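Local atomic coordinates of alcohol oxidase (Myceliophthora thermophila, PDB entry 6F74), a protein that binds FAD covalently and probably acts as an oxygen-dependent alcohol oxidase of the vanillyl-alcohol oxidase type. Residues L152-T157 / L173-F178; T157-L162 / P232-I237. One frame throughout, in Å; residues are numbered along the deposited sequence.

How the contacts relate
Along the chain, segment 152-157 comes first, as strand 152-155 and the turn after it; 157-162 continues from it through the shared Thr157. Contact 1 then closes a short loop of 15 intervening residues when 173-178 returns beside 152-157. Contact 2 closes a much longer excursion, in which 69 residues pass before 232-237 reaches 157-162. The segments alternate in sequence, so the two contacts cross rather than nest. Contact 1 joins neighbouring strands of the small mixed sheet, whereas contact 2 ties the loop leaving that sheet to the loop ahead of helix 239-242. FAD runs past both, its adenosine at contact 1, its flavin at contact 2 and its diphosphate at Thr157, where the two meet.

Contact 1 (L152-T157 / L173-F178); sequences LVTSST and LWLHSF. With FAD (flavin-adenine dinucleotide), chain I.
Thr154 faces Leu173, and Ser155 faces Trp174, where strands 152-155 and 171-174 pair in parallel in the small mixed sheet of the PCMH-type FAD-binding domain. Three backbone hydrogen bonds hold the pair. Leu173 N reaches Val153 O over a short 2.6 Å, with an N-H...O angle of 144°. Ser155 N gives a nearly straight bond to Leu173 O, and Leu175 N another to Ser155 O at 2.8 Å. CA-H...O contacts from Thr154 to Leu173 O and from Trp174 to Ser155 O lie alongside them. Past the strand, Leu175 opens a type I turn that ends at Phe178.

Apolar contacts fill in around this pairing. Leu152 CD1 rests 4.0 Å from Leu173 CB, and Leu175 CD1 lies 3.9 Å from Thr154 CG2; Ile138 of helix 135-147 covers both Leu173 and Leu175. Thr154 sets OG1 beside the backbone N (chi1 -60°), which puts CG2 anti to that nitrogen and over the adenine face, 3.7 Å from FAD C4A.

Polar contacts to FAD come from the end of strand 152-155 and the turn that follows. Thr154 O accepts a hydrogen bond from the ribose O2B, and Thr157 N points straight at phosphate oxygen O2A, which also takes a weak bond from Ser156 N. At the adenine edge, Ser156 OG donates to FAD N7A over 2.7 Å.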
loop_
_atom_site.group_PDB
_atom_site.type_symbol
_atom_site.label_atom_id
_atom_site.label_comp_id
_atom_site.label_asym_id
_atom_site.label_seq_id
_atom_site.Cartn_x
_atom_site.Cartn_y
_atom_site.Cartn_z
ATOM N N LEU A 152 7.508 -17.220 -10.479
ATOM C CA LEU A 152 6.337 -17.300 -9.611
ATOM C C LEU A 152 5.983 -15.909 -9.126
ATOM O O LEU A 152 6.810 -15.238 -8.521
ATOM C CB LEU A 152 6.563 -18.232 -8.414
ATOM C CG LEU A 152 5.356 -18.437 -7.486
ATOM C CD1 LEU A 152 4.268 -19.225 -8.191
ATOM C CD2 LEU A 152 5.771 -19.163 -6.228
ATOM N N VAL A 153 4.741 -15.504 -9.377
ATOM C CA VAL A 153 4.218 -14.234 -8.940
ATOM C C VAL A 153 3.127 -14.482 -7.893
ATOM O O VAL A 153 2.216 -15.257 -8.108
ATOM C CB VAL A 153 3.695 -13.405 -10.147
ATOM C CG1 VAL A 153 3.199 -12.049 -9.685
ATOM C CG2 VAL A 153 4.806 -13.219 -11.198
ATOM N N THR A 154 3.225 -13.803 -6.761
ATOM C CA THR A 154 2.280 -13.986 -5.659
ATOM C C THR A 154 1.335 -12.792 -5.604
ATOM O O THR A 154 1.775 -11.657 -5.613
ATOM C CB THR A 154 3.031 -14.178 -4.318
ATOM O OG1 THR A 154 3.874 -15.344 -4.408
ATOM C CG2 THR A 154 2.048 -14.335 -3.113
ATOM N N SER A 155 0.031 -13.068 -5.569
ATOM C CA SER A 155 -0.974 -12.017 -5.404
ATOM C C SER A 155 -2.031 -12.465 -4.414
ATOM O O SER A 155 -2.613 -13.530 -4.579
ATOM C CB SER A 155 -1.587 -11.687 -6.744
ATOM O OG SER A 155 -2.517 -10.633 -6.670
ATOM N N SER A 156 -2.244 -11.672 -3.363
ATOM C CA SER A 156 -3.441 -11.840 -2.512
ATOM C C SER A 156 -4.636 -11.089 -3.069
ATOM O O SER A 156 -5.737 -11.629 -3.051
ATOM C CB SER A 156 -3.179 -11.394 -1.087
ATOM O OG SER A 156 -2.265 -12.299 -0.460
ATOM N N THR A 157 -4.412 -9.858 -3.557
ATOM C CA THR A 157 -5.489 -8.983 -4.046
ATOM C C THR A 157 -5.227 -8.156 -5.332
ATOM O O THR A 157 -6.173 -7.630 -5.919
ATOM C CB THR A 157 -5.883 -7.943 -2.949
ATOM O OG1 THR A 157 -4.804 -7.014 -2.759
ATOM C CG2 THR A 157 -6.240 -8.651 -1.609
ATOM N N LEU A 173 0.598 -17.291 -8.359
ATOM C CA LEU A 173 -0.045 -17.892 -7.214
ATOM C C LEU A 173 -1.054 -16.900 -6.696
ATOM O O LEU A 173 -0.688 -15.943 -5.979
ATOM C CB LEU A 173 0.994 -18.224 -6.142
ATOM C CG LEU A 173 0.422 -18.798 -4.838
ATOM C CD1 LEU A 173 -0.248 -20.145 -5.063
ATOM C CD2 LEU A 173 1.555 -18.897 -3.847
ATOM N N TRP A 174 -2.314 -17.102 -7.066
ATOM C CA TRP A 174 -3.424 -16.226 -6.626
ATOM C C TRP A 174 -4.063 -16.773 -5.341
ATOM O O TRP A 174 -4.654 -17.852 -5.330
ATOM C CB TRP A 174 -4.451 -16.144 -7.746
ATOM C CG TRP A 174 -5.506 -15.094 -7.596
ATOM C CD1 TRP A 174 -5.391 -13.865 -6.975
ATOM C CD2 TRP A 174 -6.833 -15.158 -8.102
ATOM N NE1 TRP A 174 -6.583 -13.181 -7.064
ATOM C CE2 TRP A 174 -7.482 -13.949 -7.755
ATOM C CE3 TRP A 174 -7.537 -16.112 -8.832
ATOM C CZ2 TRP A 174 -8.805 -13.673 -8.119
ATOM C CZ3 TRP A 174 -8.863 -15.846 -9.190
ATOM C CH2 TRP A 174 -9.478 -14.629 -8.824
ATOM N N LEU A 175 -3.933 -16.015 -4.251
ATOM C CA LEU A 175 -4.345 -16.468 -2.921
ATOM C C LEU A 175 -5.717 -15.987 -2.490
ATOM O O LEU A 175 -6.137 -16.248 -1.368
ATOM C CB LEU A 175 -3.279 -16.060 -1.914
ATOM C CG LEU A 175 -1.913 -16.720 -2.184
ATOM C CD1 LEU A 175 -0.869 -16.096 -1.267
ATOM C CD2 LEU A 175 -1.957 -18.235 -2.000
ATOM N N HIS A 176 -6.448 -15.336 -3.385
ATOM C CA HIS A 176 -7.703 -14.644 -3.027
ATOM C C HIS A 176 -8.769 -15.581 -2.442
ATOM O O HIS A 176 -9.547 -15.176 -1.604
ATOM C CB HIS A 176 -8.208 -13.876 -4.240
ATOM C CG HIS A 176 -9.431 -13.060 -3.992
ATOM N ND1 HIS A 176 -10.616 -13.292 -4.645
ATOM C CD2 HIS A 176 -9.639 -11.987 -3.199
ATOM C CE1 HIS A 176 -11.514 -12.414 -4.242
ATOM N NE2 HIS A 176 -10.937 -11.589 -3.396
ATOM N N SER A 177 -8.797 -16.846 -2.855
ATOM C CA SER A 177 -9.717 -17.844 -2.246
ATOM C C SER A 177 -9.063 -18.790 -1.237
ATOM O O SER A 177 -9.622 -19.845 -0.929
ATOM C CB SER A 177 -10.398 -18.675 -3.334
ATOM O OG SER A 177 -10.969 -17.843 -4.317
ATOM N N PHE A 178 -7.891 -18.437 -0.716
ATOM C CA PHE A 178 -7.209 -19.250 0.279
ATOM C C PHE A 178 -7.635 -18.709 1.618
ATOM O O PHE A 178 -6.997 -17.808 2.167
ATOM C CB PHE A 178 -5.688 -19.206 0.076
ATOM C CG PHE A 178 -4.920 -20.006 1.086
ATOM C CD1 PHE A 178 -5.007 -21.392 1.116
ATOM C CD2 PHE A 178 -4.115 -19.368 2.026
ATOM C CE1 PHE A 178 -4.306 -22.127 2.057
ATOM C CE2 PHE A 178 -3.381 -20.112 2.951
ATOM C CZ PHE A 178 -3.493 -21.495 2.972
HETATM P PA FAD I . -0.961 -7.604 -3.600
HETATM O O1A FAD I . -0.811 -6.824 -4.904
HETATM O O2A FAD I . -1.814 -8.831 -3.653
HETATM O O5B FAD I . 0.495 -7.966 -3.107
HETATM C C5B FAD I . 1.376 -6.937 -2.749
HETATM C C4B FAD I . 2.773 -7.515 -2.604
HETATM O O4B FAD I . 2.727 -8.432 -1.524
HETATM C C3B FAD I . 3.297 -8.301 -3.779
HETATM O O3B FAD I . 4.725 -8.201 -3.756
HETATM C C2B FAD I . 2.946 -9.734 -3.459
HETATM O O2B FAD I . 3.864 -10.713 -3.960
HETATM C C1B FAD I . 3.040 -9.748 -1.958
HETATM N N9A FAD I . 2.140 -10.672 -1.260
HETATM C C8A FAD I . 0.807 -10.573 -1.162
HETATM N N7A FAD I . 0.305 -11.574 -0.413
HETATM C C5A FAD I . 1.339 -12.314 -0.022
HETATM C C6A FAD I . 1.475 -13.513 0.804
HETATM N N6A FAD I . 0.342 -14.046 1.318
HETATM N N1A FAD I . 2.725 -14.013 0.986
HETATM C C2A FAD I . 3.814 -13.419 0.432
HETATM N N3A FAD I . 3.758 -12.292 -0.325
HETATM C C4A FAD I . 2.553 -11.716 -0.569
HETATM N N1 FAD I . -1.913 0.955 2.439
HETATM C C2 FAD I . -1.943 1.539 3.658
HETATM O O2 FAD I . -0.919 1.471 4.386
HETATM N N3 FAD I . -3.040 2.166 4.126
HETATM C C4 FAD I . -4.167 2.286 3.402
HETATM O O4 FAD I . -5.176 2.884 3.830
HETATM C C4X FAD I . -4.212 1.692 2.049
HETATM N N5 FAD I . -5.311 1.787 1.273
HETATM C C5X FAD I . -5.324 1.224 0.040
HETATM C C6 FAD I . -6.476 1.316 -0.742
HETATM C C7 FAD I . -6.548 0.742 -1.999
HETATM C C7M FAD I . -7.858 0.957 -2.716
HETATM C C8 FAD I . -5.375 -0.008 -2.531
HETATM C C8M FAD I . -5.386 -0.710 -3.882
HETATM C C9 FAD I . -4.216 -0.082 -1.765
HETATM C C9A FAD I . -4.131 0.495 -0.486
HETATM N N10 FAD I . -2.975 0.412 0.337
HETATM C C10 FAD I . -2.988 1.008 1.605
HETATM C "C1'" FAD I . -1.708 -0.208 -0.118
HETATM C "C2'" FAD I . -1.379 -1.609 0.280
HETATM O "O2'" FAD I . -0.824 -1.555 1.592
HETATM C "C3'" FAD I . -0.315 -2.168 -0.670
HETATM O "O3'" FAD I . -0.693 -1.999 -2.048
HETATM C "C4'" FAD I . -0.021 -3.636 -0.390
HETATM O "O4'" FAD I . 0.985 -4.103 -1.294
HETATM C "C5'" FAD I . -1.278 -4.484 -0.506
HETATM O "O5'" FAD I . -0.986 -5.842 -0.231
HETATM P P FAD I . -1.941 -6.865 -0.972
HETATM O O1P FAD I . -3.375 -6.461 -0.773
HETATM O O2P FAD I . -1.487 -8.228 -0.566
HETATM O O3P FAD I . -1.537 -6.552 -2.507
#

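Contact 2 (T157-L162 / P232-I237); sequences TGHDLL and PSPGAI. With FAD (flavin-adenine dinucleotide), chain I.
Thr157 and Gly235 bring two irregular loops together, their CA atoms 6.1 Å apart, with no backbone-to-backbone hydrogen bond between 157-162 and 232-237. The diphosphate of FAD bridges them instead: Thr157 OG1 donates to O1P at 2.5 Å, and Gly235 N binds the same oxygen at 2.8 Å. Gly235 leaves room for O1P close to its CA. Thr157 carries OG1 between its backbone N and carbonyl carbon (chi1 68°), where the hydroxyl also accepts from His159 N in an ST turn, while CG2 packs 3.6 Å from Gly235 N. A valine in place of Thr157 would probably leave O1P without its hydroxyl donor and His159 N without its turn acceptor.

His159 is covalently joined to the flavin, its ND1 1.6 Å from FAD C8M. On another edge of the ring, His159 NE2 and Ser233 OG are hydrogen-bonded at 2.8 Å, the hydroxyl oxygen almost in the ring plane. Pro234 CG sits over the centre of the imidazole in a CH-pi contact, 3.8 Å from the centroid, and also lies over the isoalloxazine, 3.6 Å from FAD C9A. Further along, Asp160 N binds the other phosphate at O1A, and the Asp160 carboxylate forms a salt bridge with Arg164.

With one nitrogen in the flavin linkage and the other bonded to Ser233, the imidazole of His159 is held at two points, an arrangement that probably restricts its rotation and keeps the flavin beside Pro234.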
loop_
_atom_site.group_PDB
_atom_site.type_symbol
_atom_site.label_atom_id
_atom_site.label_comp_id
_atom_site.label_asym_id
_atom_site.label_seq_id
_atom_site.Cartn_x
_atom_site.Cartn_y
_atom_site.Cartn_z
ATOM N N THR A 157 -4.412 -9.858 -3.557
ATOM C CA THR A 157 -5.489 -8.983 -4.046
ATOM C C THR A 157 -5.227 -8.156 -5.332
ATOM O O THR A 157 -6.173 -7.630 -5.919
ATOM C CB THR A 157 -5.883 -7.943 -2.949
ATOM O OG1 THR A 157 -4.804 -7.014 -2.759
ATOM C CG2 THR A 157 -6.240 -8.651 -1.609
ATOM N N GLY A 158 -3.980 -8.023 -5.765
ATOM C CA GLY A 158 -3.633 -7.116 -6.849
ATOM C C GLY A 158 -3.730 -5.629 -6.533
ATOM O O GLY A 158 -3.761 -4.798 -7.441
ATOM N N HIS A 159 -3.702 -5.285 -5.250
ATOM C CA HIS A 159 -3.725 -3.884 -4.840
ATOM C C HIS A 159 -2.430 -3.145 -5.095
ATOM O O HIS A 159 -2.449 -1.938 -5.068
ATOM C CB HIS A 159 -4.083 -3.720 -3.330
ATOM C CG HIS A 159 -5.514 -3.353 -3.109
ATOM N ND1 HIS A 159 -6.012 -2.061 -3.285
ATOM C CD2 HIS A 159 -6.591 -4.154 -2.918
ATOM C CE1 HIS A 159 -7.318 -2.097 -3.031
ATOM N NE2 HIS A 159 -7.691 -3.345 -2.834
ATOM N N ASP A 160 -1.307 -3.842 -5.291
ATOM C CA ASP A 160 -0.023 -3.179 -5.290
ATOM C C ASP A 160 0.071 -2.007 -6.274
ATOM O O ASP A 160 -0.510 -2.057 -7.375
ATOM C CB ASP A 160 1.121 -4.133 -5.618
ATOM C CG ASP A 160 2.411 -3.718 -4.985
ATOM O OD1 ASP A 160 2.474 -3.788 -3.749
ATOM O OD2 ASP A 160 3.343 -3.312 -5.705
ATOM N N LEU A 161 0.812 -0.990 -5.848
ATOM C CA LEU A 161 1.051 0.227 -6.626
ATOM C C LEU A 161 2.348 0.186 -7.438
ATOM O O LEU A 161 2.513 0.986 -8.355
ATOM C CB LEU A 161 1.131 1.452 -5.693
ATOM C CG LEU A 161 -0.121 1.988 -4.980
ATOM C CD1 LEU A 161 -0.604 1.116 -3.829
ATOM C CD2 LEU A 161 0.203 3.379 -4.429
ATOM N N LEU A 162 3.240 -0.753 -7.097
ATOM C CA LEU A 162 4.598 -0.837 -7.628
ATOM C C LEU A 162 4.904 -2.040 -8.553
ATOM O O LEU A 162 6.075 -2.306 -8.883
ATOM C CB LEU A 162 5.581 -0.820 -6.456
ATOM C CG LEU A 162 6.016 0.515 -5.843
ATOM C CD1 LEU A 162 4.843 1.276 -5.268
ATOM C CD2 LEU A 162 7.024 0.208 -4.742
ATOM N N PRO A 232 -10.809 -0.989 3.344
ATOM C CA PRO A 232 -10.895 -2.397 3.764
ATOM C C PRO A 232 -10.631 -3.459 2.705
ATOM O O PRO A 232 -10.644 -4.651 3.036
ATOM C CB PRO A 232 -12.362 -2.532 4.254
ATOM C CG PRO A 232 -12.894 -1.136 4.259
ATOM C CD PRO A 232 -12.154 -0.433 3.199
ATOM N N SER A 233 -10.425 -3.044 1.458
ATOM C CA SER A 233 -10.209 -3.995 0.349
ATOM C C SER A 233 -8.813 -4.647 0.282
ATOM O O SER A 233 -8.702 -5.809 -0.133
ATOM C CB SER A 233 -10.547 -3.331 -0.982
ATOM O OG SER A 233 -10.247 -4.195 -2.084
ATOM N N PRO A 234 -7.738 -3.924 0.674
ATOM C CA PRO A 234 -6.418 -4.544 0.623
ATOM C C PRO A 234 -6.267 -5.760 1.514
ATOM O O PRO A 234 -6.975 -5.892 2.494
ATOM C CB PRO A 234 -5.506 -3.427 1.086
ATOM C CG PRO A 234 -6.193 -2.205 0.640
ATOM C CD PRO A 234 -7.629 -2.489 0.932
ATOM N N GLY A 235 -5.316 -6.614 1.171
ATOM C CA GLY A 235 -5.020 -7.844 1.924
ATOM C C GLY A 235 -4.527 -7.550 3.315
ATOM O O GLY A 235 -3.853 -6.512 3.541
ATOM N N ALA A 236 -4.886 -8.427 4.257
ATOM C CA ALA A 236 -4.478 -8.276 5.650
ATOM C C ALA A 236 -3.078 -8.805 5.923
ATOM O O ALA A 236 -2.430 -8.304 6.839
ATOM C CB ALA A 236 -5.463 -8.969 6.572
ATOM N N ILE A 237 -2.604 -9.798 5.166
ATOM C CA ILE A 237 -1.362 -10.486 5.533
ATOM C C ILE A 237 -0.244 -10.474 4.479
ATOM O O ILE A 237 0.749 -11.195 4.652
ATOM C CB ILE A 237 -1.624 -11.936 6.053
ATOM C CG1 ILE A 237 -2.055 -12.897 4.940
ATOM C CG2 ILE A 237 -2.663 -11.887 7.156
ATOM C CD1 ILE A 237 -2.080 -14.340 5.396
HETATM P PA FAD I . -0.961 -7.604 -3.600
HETATM O O1A FAD I . -0.811 -6.824 -4.904
HETATM O O2A FAD I . -1.814 -8.831 -3.653
HETATM O O5B FAD I . 0.495 -7.966 -3.107
HETATM C C5B FAD I . 1.376 -6.937 -2.749
HETATM C C4B FAD I . 2.773 -7.515 -2.604
HETATM O O4B FAD I . 2.727 -8.432 -1.524
HETATM C C3B FAD I . 3.297 -8.301 -3.779
HETATM O O3B FAD I . 4.725 -8.201 -3.756
HETATM C C2B FAD I . 2.946 -9.734 -3.459
HETATM O O2B FAD I . 3.864 -10.713 -3.960
HETATM C C1B FAD I . 3.040 -9.748 -1.958
HETATM N N9A FAD I . 2.140 -10.672 -1.260
HETATM C C8A FAD I . 0.807 -10.573 -1.162
HETATM N N7A FAD I . 0.305 -11.574 -0.413
HETATM C C5A FAD I . 1.339 -12.314 -0.022
HETATM C C6A FAD I . 1.475 -13.513 0.804
HETATM N N6A FAD I . 0.342 -14.046 1.318
HETATM N N1A FAD I . 2.725 -14.013 0.986
HETATM C C2A FAD I . 3.814 -13.419 0.432
HETATM N N3A FAD I . 3.758 -12.292 -0.325
HETATM C C4A FAD I . 2.553 -11.716 -0.569
HETATM N N1 FAD I . -1.913 0.955 2.439
HETATM C C2 FAD I . -1.943 1.539 3.658
HETATM O O2 FAD I . -0.919 1.471 4.386
HETATM N N3 FAD I . -3.040 2.166 4.126
HETATM C C4 FAD I . -4.167 2.286 3.402
HETATM O O4 FAD I . -5.176 2.884 3.830
HETATM C C4X FAD I . -4.212 1.692 2.049
HETATM N N5 FAD I . -5.311 1.787 1.273
HETATM C C5X FAD I . -5.324 1.224 0.040
HETATM C C6 FAD I . -6.476 1.316 -0.742
HETATM C C7 FAD I . -6.548 0.742 -1.999
HETATM C C7M FAD I . -7.858 0.957 -2.716
HETATM C C8 FAD I . -5.375 -0.008 -2.531
HETATM C C8M FAD I . -5.386 -0.710 -3.882
HETATM C C9 FAD I . -4.216 -0.082 -1.765
HETATM C C9A FAD I . -4.131 0.495 -0.486
HETATM N N10 FAD I . -2.975 0.412 0.337
HETATM C C10 FAD I . -2.988 1.008 1.605
HETATM C "C1'" FAD I . -1.708 -0.208 -0.118
HETATM C "C2'" FAD I . -1.379 -1.609 0.280
HETATM O "O2'" FAD I . -0.824 -1.555 1.592
HETATM C "C3'" FAD I . -0.315 -2.168 -0.670
HETATM O "O3'" FAD I . -0.693 -1.999 -2.048
HETATM C "C4'" FAD I . -0.021 -3.636 -0.390
HETATM O "O4'" FAD I . 0.985 -4.103 -1.294
HETATM C "C5'" FAD I . -1.278 -4.484 -0.506
HETATM O "O5'" FAD I . -0.986 -5.842 -0.231
HETATM P P FAD I . -1.941 -6.865 -0.972
HETATM O O1P FAD I . -3.375 -6.461 -0.773
HETATM O O2P FAD I . -1.487 -8.228 -0.566
HETATM O O3P FAD I . -1.537 -6.552 -2.507
#